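Local atomic coordinates of pyridoxamine 5-phosphate-dependent dehydrase (Escherichia coli, PDB entry 3B8X), a protein that catalyses the removal of the C3'-hydroxyl group from GDP-4-keto-6-deoxy-D-mannose by combined transamination and deoxygenation, a step in making the O-antigen sugar L-colitose. Residues E331-V336 / G368-N373; K277-F282 / F304-I309; N5-S10 / G372-E377. The protein carries 1 engineered substitution. All blocks are in the same frame, centred on the assembly; numbering follows the deposited sequence.

In the fold
The first residues of the chain already take part: interaction 3 sets the arm 5-10 against 372-377, near the C terminus, and so closes a loop of more than 360 residues. Nested inside that loop is interaction 2, where the long helix 255-286 lies on strand 305-310. Interaction 1 opens only after interaction 2 has closed, pairing strand 332-333 with strand 368-372, and it ends on Gly372 and Asn373, which interaction 3 shares. Strand 368-372 is the common element: it neighbours 305-310 in the antiparallel sheet, and its exit carries a sodium ligand. Asn278, Glu331 and Leu8 tie the three contacts together by hydrogen bonds.

Interaction 1: E331-V336 / G368-N373; sequences ECRPIV and GLFVGN. With NA (sodium ion), chain K; G4M ([(2R,3S,4R,5R)-5-(2-amino-6-oxo-1,6-dihydro-9H-purin-9-yl)-3,4-dihydroxytetrahydrofuran-2-yl]methyl (2R,3S,4S,5S,6R)-3,4-dihydroxy-5-[({3-hydroxy-2-methyl-5-[(phosphonooxy)methyl]pyridin-4-yl}methyl)amino]-6-methyltetrahydro-2H-pyran-2-yl dihydrogen diphosphate), chain O.
Glu331 meets Val371 and Gly372 where the short edge strand 332-333 lies antiparallel to strand 368-372, in the small sheet near the C terminus of this aspartate-aminotransferase-type (fold type I) enzyme. Glu331 O accepts a hydrogen bond from water 1, which in turn accepts from Gly372 N at 2.8 Å, so a water joins the two backbones here. The carboxylate is put to work on the ligand side: OE1 accepts from Leu8 N, OE2 forms a salt bridge with Arg333 NH1, and the ribose O3' of the bound GDP-perosamine adduct sits 3.1 Å from Glu331 OE2. Cys332 points to the face it shares with Val371, its CB 4.0 Å from Val371 CG1, and packs on Phe238 of the second subunit. Arg333 forms the hydrogen-bonded pair with Phe370: Arg333 N gives to Phe370 O (3.1 Å) and Phe370 N to Arg333 O (2.8 Å). Arg333 CB rides over one face of the Phe370 ring, a CH-pi contact 4.2 Å from the centroid; the chain then bends at chi2 (-68°) and leaves the strand for the diphosphate. There Arg333 NE points at ligand O4P at 2.6 Å, lying in the guanidinium plane, while NH1 reaches both O4P and O1P. NH2 turns back to Cys332 O, so the guanidinium is gripped on several sides and its rotation is probably fixed; Arg221 of the second subunit joins it around the same anion. Pro334 brings its carbonyl O up to Phe370 CD2, and water 2 links Ile335 N to Gly368 O while Ile335 CG1 lies against Leu369 N. Ile335 centres an inverse gamma turn, after which Val336 sets its N at the edge of the Phe370 ring and its CG1 3.8 Å from the sugar methyl C6G.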
loop_
_atom_site.group_PDB
_atom_site.type_symbol
_atom_site.label_atom_id
_atom_site.label_comp_id
_atom_site.label_asym_id
_atom_site.label_seq_id
_atom_site.Cartn_x
_atom_site.Cartn_y
_atom_site.Cartn_z
ATOM N N GLU B 331 -27.674 -9.311 5.664
ATOM C CA GLU B 331 -26.432 -9.473 4.918
ATOM C C GLU B 331 -25.583 -10.523 5.653
ATOM O O GLU B 331 -25.531 -10.544 6.873
ATOM C CB GLU B 331 -25.671 -8.146 4.832
ATOM C CG GLU B 331 -24.531 -8.177 3.833
ATOM C CD GLU B 331 -23.937 -6.817 3.581
ATOM O OE1 GLU B 331 -24.259 -5.924 4.385
ATOM O OE2 GLU B 331 -23.157 -6.637 2.607
ATOM N N CYS B 332 -24.914 -11.397 4.916
ATOM C CA CYS B 332 -24.052 -12.370 5.567
ATOM C C CYS B 332 -22.772 -12.632 4.786
ATOM O O CYS B 332 -22.626 -12.168 3.646
ATOM C CB CYS B 332 -24.830 -13.631 5.893
ATOM S SG CYS B 332 -25.175 -14.558 4.384
ATOM N N ARG B 333 -21.817 -13.320 5.411
ATOM C CA ARG B 333 -20.507 -13.573 4.806
ATOM C C ARG B 333 -20.031 -14.961 5.277
ATOM O O ARG B 333 -20.414 -15.408 6.341
ATOM C CB ARG B 333 -19.471 -12.584 5.411
ATOM C CG ARG B 333 -19.544 -11.097 5.034
ATOM C CD ARG B 333 -19.182 -10.908 3.560
ATOM N NE ARG B 333 -19.181 -9.510 3.133
ATOM C CZ ARG B 333 -20.245 -8.909 2.624
ATOM N NH1 ARG B 333 -20.162 -7.628 2.258
ATOM N NH2 ARG B 333 -21.393 -9.609 2.513
ATOM N N PRO B 334 -19.102 -15.585 4.564
ATOM C CA PRO B 334 -18.500 -16.816 5.097
ATOM C C PRO B 334 -17.638 -16.316 6.269
ATOM O O PRO B 334 -17.388 -15.121 6.408
ATOM C CB PRO B 334 -17.520 -17.251 3.999
ATOM C CG PRO B 334 -17.888 -16.531 2.812
ATOM C CD PRO B 334 -18.674 -15.290 3.186
ATOM N N ILE B 335 -17.124 -17.217 7.096
ATOM C CA ILE B 335 -16.245 -16.763 8.183
ATOM C C ILE B 335 -14.876 -16.460 7.582
ATOM O O ILE B 335 -14.009 -17.329 7.498
ATOM C CB ILE B 335 -16.186 -17.794 9.354
ATOM C CG1 ILE B 335 -17.594 -17.954 9.917
ATOM C CG2 ILE B 335 -15.345 -17.259 10.546
ATOM C CD1 ILE B 335 -17.596 -18.897 11.096
ATOM N N VAL B 336 -14.720 -15.227 7.102
ATOM C CA VAL B 336 -13.500 -14.766 6.459
ATOM C C VAL B 336 -12.893 -15.696 5.412
ATOM O O VAL B 336 -13.636 -16.104 4.527
ATOM C CB VAL B 336 -12.478 -14.168 7.453
ATOM C CG1 VAL B 336 -13.059 -12.827 7.930
ATOM C CG2 VAL B 336 -12.300 -15.090 8.692
ATOM N N GLY B 368 -19.979 -22.835 8.173
ATOM C CA GLY B 368 -19.930 -21.535 8.836
ATOM C C GLY B 368 -20.254 -20.287 8.044
ATOM O O GLY B 368 -20.085 -20.230 6.818
ATOM N N LEU B 369 -20.658 -19.259 8.785
ATOM C CA LEU B 369 -21.004 -17.956 8.190
ATOM C C LEU B 369 -21.115 -16.921 9.317
ATOM O O LEU B 369 -21.142 -17.260 10.499
ATOM C CB LEU B 369 -22.368 -18.059 7.472
ATOM C CG LEU B 369 -23.636 -18.067 8.382
ATOM C CD1 LEU B 369 -24.781 -17.248 7.856
ATOM C CD2 LEU B 369 -24.065 -19.450 8.826
ATOM N N PHE B 370 -21.252 -15.650 8.971
ATOM C CA PHE B 370 -21.500 -14.710 10.030
ATOM C C PHE B 370 -22.397 -13.574 9.610
ATOM O O PHE B 370 -22.525 -13.308 8.428
ATOM C CB PHE B 370 -20.230 -14.275 10.782
ATOM C CG PHE B 370 -19.441 -13.195 10.099
ATOM C CD1 PHE B 370 -19.728 -11.858 10.321
ATOM C CD2 PHE B 370 -18.343 -13.530 9.299
ATOM C CE1 PHE B 370 -18.977 -10.845 9.736
ATOM C CE2 PHE B 370 -17.568 -12.543 8.689
ATOM C CZ PHE B 370 -17.902 -11.186 8.889
ATOM N N VAL B 371 -23.058 -12.969 10.592
ATOM C CA VAL B 371 -23.927 -11.830 10.351
ATOM C C VAL B 371 -23.373 -10.655 11.103
ATOM O O VAL B 371 -22.417 -10.776 11.851
ATOM C CB VAL B 371 -25.420 -12.075 10.651
ATOM C CG1 VAL B 371 -25.942 -13.246 9.733
ATOM C CG2 VAL B 371 -25.673 -12.319 12.151
ATOM N N GLY B 372 -23.907 -9.471 10.871
ATOM C CA GLY B 372 -23.230 -8.376 11.499
ATOM C C GLY B 372 -23.438 -7.995 12.956
ATOM O O GLY B 372 -24.459 -8.262 13.592
ATOM N N ASN B 373 -22.433 -7.314 13.482
ATOM C CA ASN B 373 -22.660 -6.663 14.791
ATOM C C ASN B 373 -22.345 -5.175 14.545
ATOM O O ASN B 373 -21.522 -4.831 13.700
ATOM C CB ASN B 373 -21.835 -7.281 15.930
ATOM C CG ASN B 373 -22.284 -6.768 17.315
ATOM O OD1 ASN B 373 -23.324 -6.113 17.444
ATOM N ND2 ASN B 373 -21.484 -7.061 18.345
HETATM NA NA NA K . -20.286 -4.829 11.380
HETATM O OP3 G4M O . -9.266 -4.432 5.227
HETATM P PL G4M O . -7.836 -4.077 5.813
HETATM O OP1 G4M O . -6.681 -4.036 4.674
HETATM O OP2 G4M O . -7.912 -2.645 6.539
HETATM O OP4 G4M O . -7.475 -5.139 6.994
HETATM C C5B G4M O . -7.103 -6.344 6.388
HETATM C C5L G4M O . -7.320 -7.420 7.383
HETATM C C6L G4M O . -6.222 -7.986 8.017
HETATM N N1L G4M O . -6.397 -8.982 8.855
HETATM C C2L G4M O . -7.576 -9.488 9.145
HETATM C C2A G4M O . -7.690 -10.671 10.077
HETATM C C3L G4M O . -8.744 -8.966 8.598
HETATM O O3L G4M O . -9.916 -9.574 8.882
HETATM C C4L G4M O . -8.613 -7.859 7.699
HETATM C C4A G4M O . -9.726 -7.275 7.078
HETATM N N4A G4M O . -10.902 -7.799 7.250
HETATM C C4G G4M O . -12.035 -7.138 6.706
HETATM C C5G G4M O . -13.105 -8.119 6.288
HETATM C C6G G4M O . -13.405 -9.105 7.418
HETATM O O5G G4M O . -14.237 -7.268 6.141
HETATM C C3G G4M O . -11.671 -6.317 5.459
HETATM O O3G G4M O . -11.655 -4.945 5.838
HETATM C C2G G4M O . -12.768 -6.507 4.371
HETATM O O2G G4M O . -12.689 -5.503 3.354
HETATM C C1G G4M O . -14.147 -6.446 4.986
HETATM O O1G G4M O . -15.010 -7.089 4.057
HETATM P P2 G4M O . -16.475 -6.512 3.835
HETATM O O3P G4M O . -17.185 -6.245 5.262
HETATM O O4P G4M O . -17.352 -7.676 3.125
HETATM O OPP G4M O . -16.208 -5.178 2.968
HETATM P P G4M O . -17.548 -4.538 2.351
HETATM O O1P G4M O . -18.536 -5.463 1.466
HETATM O O2P G4M O . -16.901 -3.416 1.426
HETATM O "O5'" G4M O . -18.266 -3.662 3.454
HETATM C "C5'" G4M O . -19.223 -4.419 4.165
HETATM C "C4'" G4M O . -20.521 -3.627 4.155
HETATM O "O4'" G4M O . -20.232 -2.215 4.382
HETATM C "C3'" G4M O . -21.185 -3.716 2.762
HETATM O "O3'" G4M O . -22.586 -3.650 2.980
HETATM C "C2'" G4M O . -20.653 -2.461 2.035
HETATM O "O2'" G4M O . -21.633 -2.035 1.081
HETATM C "C1'" G4M O . -20.620 -1.480 3.199
HETATM N N9 G4M O . -19.681 -0.380 2.951
HETATM C C8 G4M O . -18.332 -0.496 2.846
HETATM N N7 G4M O . -17.833 0.711 2.668
HETATM C C4 G4M O . -20.026 0.945 2.855
HETATM C C5 G4M O . -18.822 1.664 2.670
HETATM C C6 G4M O . -18.876 3.100 2.552
HETATM O O6 G4M O . -17.888 3.800 2.400
HETATM N N3 G4M O . -21.190 1.598 2.896
HETATM C C2 G4M O . -21.224 2.914 2.765
HETATM N N1 G4M O . -20.097 3.676 2.597
HETATM N N2 G4M O . -22.426 3.550 2.792
HETATM O O HOH W 1 -25.638 -8.703 8.772
HETATM O O HOH W 2 -17.135 -19.814 6.405
HETATM O O HOH W 3 -20.023 -7.231 11.428
HETATM O O HOH W 4 -17.985 -5.007 12.435
HETATM O O HOH W 5 -18.467 -5.768 9.367
HETATM O O HOH W 6 -19.833 -2.573 11.627
#

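Interaction 2: K277-F282 / F304-I309; sequences KNAEYF and FGFSFI
Phe282 and Phe306 make an offset stack, centroids 4.2 Å apart and planes 18° from parallel. The two side chains run antiparallel, which places each CB over the other's ring: Phe306 CB is 3.9 Å from the Phe282 centroid, and Phe282 CB lies over the Phe306 face in a matching CH-pi contact. Phe282 reaches across because CG stands trans to its backbone N (chi1 172°), directing the ring from the helix toward the sheet. Phe308 completes an aromatic cluster; its CZ comes to the edge of Phe282, 3.4 Å from CE1, with the two rings set obliquely.

The helix belongs to 255-286, the long helix leading into the small C-terminal part of the fold type I architecture. Here segment 277-282 and strand residues 305-309 run 25° apart, their axes 10.1 Å from each other at closest approach. Helix 379-388 closes in on the same cluster, Leu385 touching both Phe282 and Phe308.

Aliphatic contacts fill in at the other end of Phe306. Ala279 CB lies in the plane of that ring, 3.9 Å from Phe306 CE2, and Asn278 CB touches Phe306 CZ at 4.1 Å.

No hydrogen bond crosses between helix and strand. The polar end of Asn278 looks elsewhere: OD1 accepts from Leu378 N, while ND2 donates to Asn373 OD1 and Ile376 O, fastening the helix to the loop after strand 368-372.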
loop_
_atom_site.group_PDB
_atom_site.type_symbol
_atom_site.label_atom_id
_atom_site.label_comp_id
_atom_site.label_asym_id
_atom_site.label_seq_id
_atom_site.Cartn_x
_atom_site.Cartn_y
_atom_site.Cartn_z
ATOM N N LYS B 277 -23.241 -5.395 24.431
ATOM C CA LYS B 277 -24.617 -5.638 24.898
ATOM C C LYS B 277 -25.377 -6.366 23.797
ATOM O O LYS B 277 -26.198 -7.237 24.060
ATOM C CB LYS B 277 -25.342 -4.353 25.264
ATOM C CG LYS B 277 -26.603 -4.611 26.050
ATOM C CD LYS B 277 -26.698 -3.732 27.283
ATOM C CE LYS B 277 -28.026 -3.972 28.008
ATOM N NZ LYS B 277 -29.064 -2.917 27.756
ATOM N N ASN B 278 -25.025 -6.079 22.553
ATOM C CA ASN B 278 -25.728 -6.757 21.473
ATOM C C ASN B 278 -25.361 -8.211 21.584
ATOM O O ASN B 278 -26.175 -9.084 21.338
ATOM C CB ASN B 278 -25.266 -6.258 20.096
ATOM C CG ASN B 278 -25.896 -4.931 19.711
ATOM O OD1 ASN B 278 -27.002 -4.592 20.141
ATOM N ND2 ASN B 278 -25.190 -4.173 18.875
ATOM N N ALA B 279 -24.106 -8.457 21.917
ATOM C CA ALA B 279 -23.615 -9.834 21.975
ATOM C C ALA B 279 -24.335 -10.577 23.092
ATOM O O ALA B 279 -24.603 -11.760 22.987
ATOM C CB ALA B 279 -22.095 -9.862 22.178
ATOM N N GLU B 280 -24.651 -9.869 24.165
ATOM C CA GLU B 280 -25.308 -10.511 25.279
ATOM C C GLU B 280 -26.688 -11.000 24.897
ATOM O O GLU B 280 -27.068 -12.132 25.188
ATOM C CB GLU B 280 -25.413 -9.529 26.432
ATOM C CG GLU B 280 -26.387 -9.913 27.514
ATOM C CD GLU B 280 -26.499 -8.784 28.509
ATOM O OE1 GLU B 280 -27.218 -7.796 28.237
ATOM O OE2 GLU B 280 -25.793 -8.858 29.531
ATOM N N TYR B 281 -27.436 -10.149 24.217
ATOM C CA TYR B 281 -28.772 -10.505 23.767
ATOM C C TYR B 281 -28.721 -11.645 22.734
ATOM O O TYR B 281 -29.452 -12.645 22.791
ATOM C CB TYR B 281 -29.391 -9.247 23.159
ATOM C CG TYR B 281 -30.851 -9.411 22.882
ATOM C CD1 TYR B 281 -31.731 -9.577 23.941
ATOM C CD2 TYR B 281 -31.347 -9.487 21.574
ATOM C CE1 TYR B 281 -33.076 -9.741 23.728
ATOM C CE2 TYR B 281 -32.681 -9.678 21.351
ATOM C CZ TYR B 281 -33.552 -9.797 22.443
ATOM O OH TYR B 281 -34.915 -9.958 22.245
ATOM N N PHE B 282 -27.800 -11.496 21.795
ATOM C CA PHE B 282 -27.591 -12.526 20.765
ATOM C C PHE B 282 -27.370 -13.919 21.407
ATOM O O PHE B 282 -28.040 -14.907 21.052
ATOM C CB PHE B 282 -26.344 -12.145 19.935
ATOM C CG PHE B 282 -25.900 -13.220 18.966
ATOM C CD1 PHE B 282 -26.670 -13.514 17.841
ATOM C CD2 PHE B 282 -24.744 -13.954 19.211
ATOM C CE1 PHE B 282 -26.279 -14.541 16.943
ATOM C CE2 PHE B 282 -24.339 -14.982 18.352
ATOM C CZ PHE B 282 -25.116 -15.293 17.223
ATOM N N PHE B 304 -16.863 -8.606 16.632
ATOM C CA PHE B 304 -16.833 -7.917 15.353
ATOM C C PHE B 304 -18.107 -8.235 14.578
ATOM O O PHE B 304 -18.685 -7.383 13.885
ATOM C CB PHE B 304 -15.579 -8.400 14.613
ATOM C CG PHE B 304 -15.497 -7.951 13.194
ATOM C CD1 PHE B 304 -14.837 -6.766 12.867
ATOM C CD2 PHE B 304 -16.033 -8.749 12.196
ATOM C CE1 PHE B 304 -14.734 -6.362 11.536
ATOM C CE2 PHE B 304 -15.975 -8.375 10.870
ATOM C CZ PHE B 304 -15.314 -7.167 10.519
ATOM N N GLY B 305 -18.523 -9.487 14.690
ATOM C CA GLY B 305 -19.725 -9.995 14.036
ATOM C C GLY B 305 -20.216 -11.210 14.795
ATOM O O GLY B 305 -19.585 -11.643 15.745
ATOM N N PHE B 306 -21.314 -11.786 14.343
ATOM C CA PHE B 306 -21.917 -12.953 14.976
ATOM C C PHE B 306 -21.831 -14.195 14.104
ATOM O O PHE B 306 -22.599 -14.344 13.130
ATOM C CB PHE B 306 -23.392 -12.610 15.217
ATOM C CG PHE B 306 -23.579 -11.540 16.235
ATOM C CD1 PHE B 306 -24.395 -10.438 15.978
ATOM C CD2 PHE B 306 -22.880 -11.616 17.442
ATOM C CE1 PHE B 306 -24.605 -9.477 16.967
ATOM C CE2 PHE B 306 -23.045 -10.650 18.440
ATOM C CZ PHE B 306 -23.880 -9.556 18.165
ATOM N N SER B 307 -20.955 -15.128 14.486
ATOM C CA SER B 307 -20.768 -16.331 13.701
ATOM C C SER B 307 -21.770 -17.415 14.079
ATOM O O SER B 307 -22.280 -17.447 15.200
ATOM C CB SER B 307 -19.368 -16.899 13.975
ATOM O OG SER B 307 -19.282 -17.332 15.327
ATOM N N PHE B 308 -21.999 -18.306 13.113
ATOM C CA PHE B 308 -22.817 -19.508 13.284
ATOM C C PHE B 308 -22.102 -20.655 12.609
ATOM O O PHE B 308 -21.394 -20.460 11.616
ATOM C CB PHE B 308 -24.127 -19.391 12.540
ATOM C CG PHE B 308 -25.068 -18.427 13.143
ATOM C CD1 PHE B 308 -25.497 -17.348 12.407
ATOM C CD2 PHE B 308 -25.509 -18.589 14.448
ATOM C CE1 PHE B 308 -26.380 -16.444 12.930
ATOM C CE2 PHE B 308 -26.382 -17.656 14.997
ATOM C CZ PHE B 308 -26.812 -16.580 14.227
ATOM N N ILE B 309 -22.267 -21.842 13.184
ATOM C CA ILE B 309 -21.721 -23.066 12.628
ATOM C C ILE B 309 -22.813 -24.125 12.803
ATOM O O ILE B 309 -23.361 -24.329 13.894
ATOM C CB ILE B 309 -20.353 -23.489 13.248
ATOM C CG1 ILE B 309 -19.244 -22.658 12.621
ATOM C CG2 ILE B 309 -19.995 -24.925 12.802
ATOM C CD1 ILE B 309 -18.056 -22.511 13.488
#

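Interaction 3: N5-S10 / G372-E377; sequences NYPLAS and GNHQIE. With NA (sodium ion), chain K.
Two torsions carry Tyr6 and His374 across the contact. Tyr6 holds CG trans to its backbone N (chi1 -178°), which carries the phenol OH to Gly372 O, and His374 turns CG opposite its own carbonyl carbon (chi1 -55°), which lays the imidazole against residues 7-10. Neither segment is regular structure: the N-terminal arm before helix 15-27 packs on the loop between strand 368-372 and helix 379-388, with a sodium ion between their backbones. Tyr6 OH donates to Gly372 O at 2.7 Å, in the plane of that carbonyl. The imidazole uses both nitrogens: His374 NE2 donates to Pro7 O, 2.7 Å away and in the ring plane, with an N-H...O angle of 132°, and His374 ND1 is hydrogen-bonded to Ser10 OG at 2.8 Å. Bonded through both nitrogens, the ring is probably fixed in rotation; Pro7 CG lies 4.2 Å from His374 CE1, the pyrrolidine crossing at about a right angle. Water 7 adds a further bridge, accepting from Ser10 N and probably donating to Gln375 OE1. Leu8 CB points away from 372-377 and the residue touches the nucleotide-sugar adduct; its carbonyl O binds the metal. Sodium is bound by Leu8 O at 2.5 Å and by Asn373 O at 2.6 Å, with four waters completing the set; one of them, water 3, also accepts a hydrogen bond from Asn373 N at 3.2 Å.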
loop_
_atom_site.group_PDB
_atom_site.type_symbol
_atom_site.label_atom_id
_atom_site.label_comp_id
_atom_site.label_asym_id
_atom_site.label_seq_id
_atom_site.Cartn_x
_atom_site.Cartn_y
_atom_site.Cartn_z
ATOM N N ASN B 5 -34.111 -4.651 7.303
ATOM C CA ASN B 5 -32.785 -4.189 6.893
ATOM C C ASN B 5 -31.752 -4.453 7.986
ATOM O O ASN B 5 -31.721 -3.778 9.001
ATOM C CB ASN B 5 -32.835 -2.700 6.517
ATOM C CG ASN B 5 -31.550 -2.202 5.833
ATOM O OD1 ASN B 5 -30.976 -2.887 4.995
ATOM N ND2 ASN B 5 -31.099 -1.000 6.213
ATOM N N TYR B 6 -30.905 -5.443 7.773
ATOM C CA TYR B 6 -29.903 -5.810 8.771
ATOM C C TYR B 6 -28.614 -6.100 7.999
ATOM O O TYR B 6 -28.231 -7.233 7.721
ATOM C CB TYR B 6 -30.380 -7.059 9.468
ATOM C CG TYR B 6 -29.475 -7.544 10.575
ATOM C CD1 TYR B 6 -28.279 -6.905 10.874
ATOM C CD2 TYR B 6 -29.781 -8.723 11.244
ATOM C CE1 TYR B 6 -27.441 -7.420 11.905
ATOM C CE2 TYR B 6 -28.992 -9.219 12.256
ATOM C CZ TYR B 6 -27.819 -8.579 12.591
ATOM O OH TYR B 6 -27.041 -9.154 13.578
ATOM N N PRO B 7 -27.970 -5.023 7.620
ATOM C CA PRO B 7 -26.759 -5.119 6.851
ATOM C C PRO B 7 -25.579 -5.386 7.769
ATOM O O PRO B 7 -25.628 -5.135 8.971
ATOM C CB PRO B 7 -26.658 -3.702 6.245
ATOM C CG PRO B 7 -27.222 -2.816 7.363
ATOM C CD PRO B 7 -28.382 -3.627 7.877
ATOM N N LEU B 8 -24.489 -5.841 7.178
ATOM C CA LEU B 8 -23.262 -6.036 7.929
ATOM C C LEU B 8 -22.683 -4.845 8.709
ATOM O O LEU B 8 -22.113 -5.037 9.762
ATOM C CB LEU B 8 -22.184 -6.621 7.002
ATOM C CG LEU B 8 -21.400 -7.812 7.534
ATOM C CD1 LEU B 8 -22.196 -9.094 7.347
ATOM C CD2 LEU B 8 -20.037 -7.819 6.807
ATOM N N ALA B 9 -22.705 -3.628 8.184
ATOM C CA ALA B 9 -22.103 -2.504 8.912
ATOM C C ALA B 9 -22.954 -1.274 8.654
ATOM O O ALA B 9 -23.781 -1.281 7.751
ATOM C CB ALA B 9 -20.663 -2.265 8.395
ATOM N N SER B 10 -22.764 -0.243 9.469
ATOM C CA SER B 10 -23.461 1.028 9.308
ATOM C C SER B 10 -22.441 2.138 9.588
ATOM O O SER B 10 -21.273 1.869 9.906
ATOM C CB SER B 10 -24.719 1.101 10.183
ATOM O OG SER B 10 -24.461 0.788 11.549
ATOM N N GLY B 372 -23.907 -9.471 10.871
ATOM C CA GLY B 372 -23.230 -8.376 11.499
ATOM C C GLY B 372 -23.438 -7.995 12.956
ATOM O O GLY B 372 -24.459 -8.262 13.592
ATOM N N ASN B 373 -22.433 -7.314 13.482
ATOM C CA ASN B 373 -22.660 -6.663 14.791
ATOM C C ASN B 373 -22.345 -5.175 14.545
ATOM O O ASN B 373 -21.522 -4.831 13.700
ATOM C CB ASN B 373 -21.835 -7.281 15.930
ATOM C CG ASN B 373 -22.284 -6.768 17.315
ATOM O OD1 ASN B 373 -23.324 -6.113 17.444
ATOM N ND2 ASN B 373 -21.484 -7.061 18.345
ATOM N N HIS B 374 -23.010 -4.266 15.237
ATOM C CA HIS B 374 -22.763 -2.844 15.033
ATOM C C HIS B 374 -22.606 -2.132 16.374
ATOM O O HIS B 374 -22.967 -2.672 17.419
ATOM C CB HIS B 374 -23.976 -2.144 14.300
ATOM C CG HIS B 374 -24.375 -2.773 13.002
ATOM N ND1 HIS B 374 -24.721 -2.025 11.900
ATOM C CD2 HIS B 374 -24.519 -4.072 12.636
ATOM C CE1 HIS B 374 -25.056 -2.834 10.909
ATOM N NE2 HIS B 374 -24.983 -4.079 11.341
ATOM N N GLN B 375 -22.179 -0.873 16.317
ATOM C CA GLN B 375 -22.005 -0.033 17.507
ATOM C C GLN B 375 -23.311 0.637 17.907
ATOM O O GLN B 375 -23.320 1.567 18.681
ATOM C CB GLN B 375 -20.968 1.049 17.220
ATOM C CG GLN B 375 -21.410 2.171 16.249
ATOM C CD GLN B 375 -21.811 1.735 14.817
ATOM O OE1 GLN B 375 -21.339 0.729 14.272
ATOM N NE2 GLN B 375 -22.687 2.517 14.209
ATOM N N ILE B 376 -24.403 0.191 17.303
ATOM C CA ILE B 376 -25.771 0.654 17.545
ATOM C C ILE B 376 -26.572 -0.586 18.016
ATOM O O ILE B 376 -26.322 -1.676 17.523
ATOM C CB ILE B 376 -26.407 1.119 16.176
ATOM C CG1 ILE B 376 -25.615 2.258 15.553
ATOM C CG2 ILE B 376 -27.843 1.587 16.343
ATOM C CD1 ILE B 376 -25.394 2.061 14.074
ATOM N N GLU B 377 -27.512 -0.447 18.953
ATOM C CA GLU B 377 -28.282 -1.612 19.419
ATOM C C GLU B 377 -28.919 -2.321 18.251
ATOM O O GLU B 377 -29.367 -1.671 17.313
ATOM C CB GLU B 377 -29.356 -1.255 20.462
ATOM C CG GLU B 377 -30.493 -0.346 19.950
ATOM C CD GLU B 377 -31.713 -1.087 19.403
ATOM O OE1 GLU B 377 -31.771 -2.332 19.424
ATOM O OE2 GLU B 377 -32.629 -0.409 18.905
HETATM NA NA NA K . -20.286 -4.829 11.380
HETATM O O HOH W 1 -25.638 -8.703 8.772
HETATM O O HOH W 7 -21.384 -0.580 11.921
HETATM O O HOH W 3 -20.023 -7.231 11.428
HETATM O O HOH W 4 -17.985 -5.007 12.435
HETATM O O HOH W 5 -18.467 -5.768 9.367
HETATM O O HOH W 6 -19.833 -2.573 11.627
#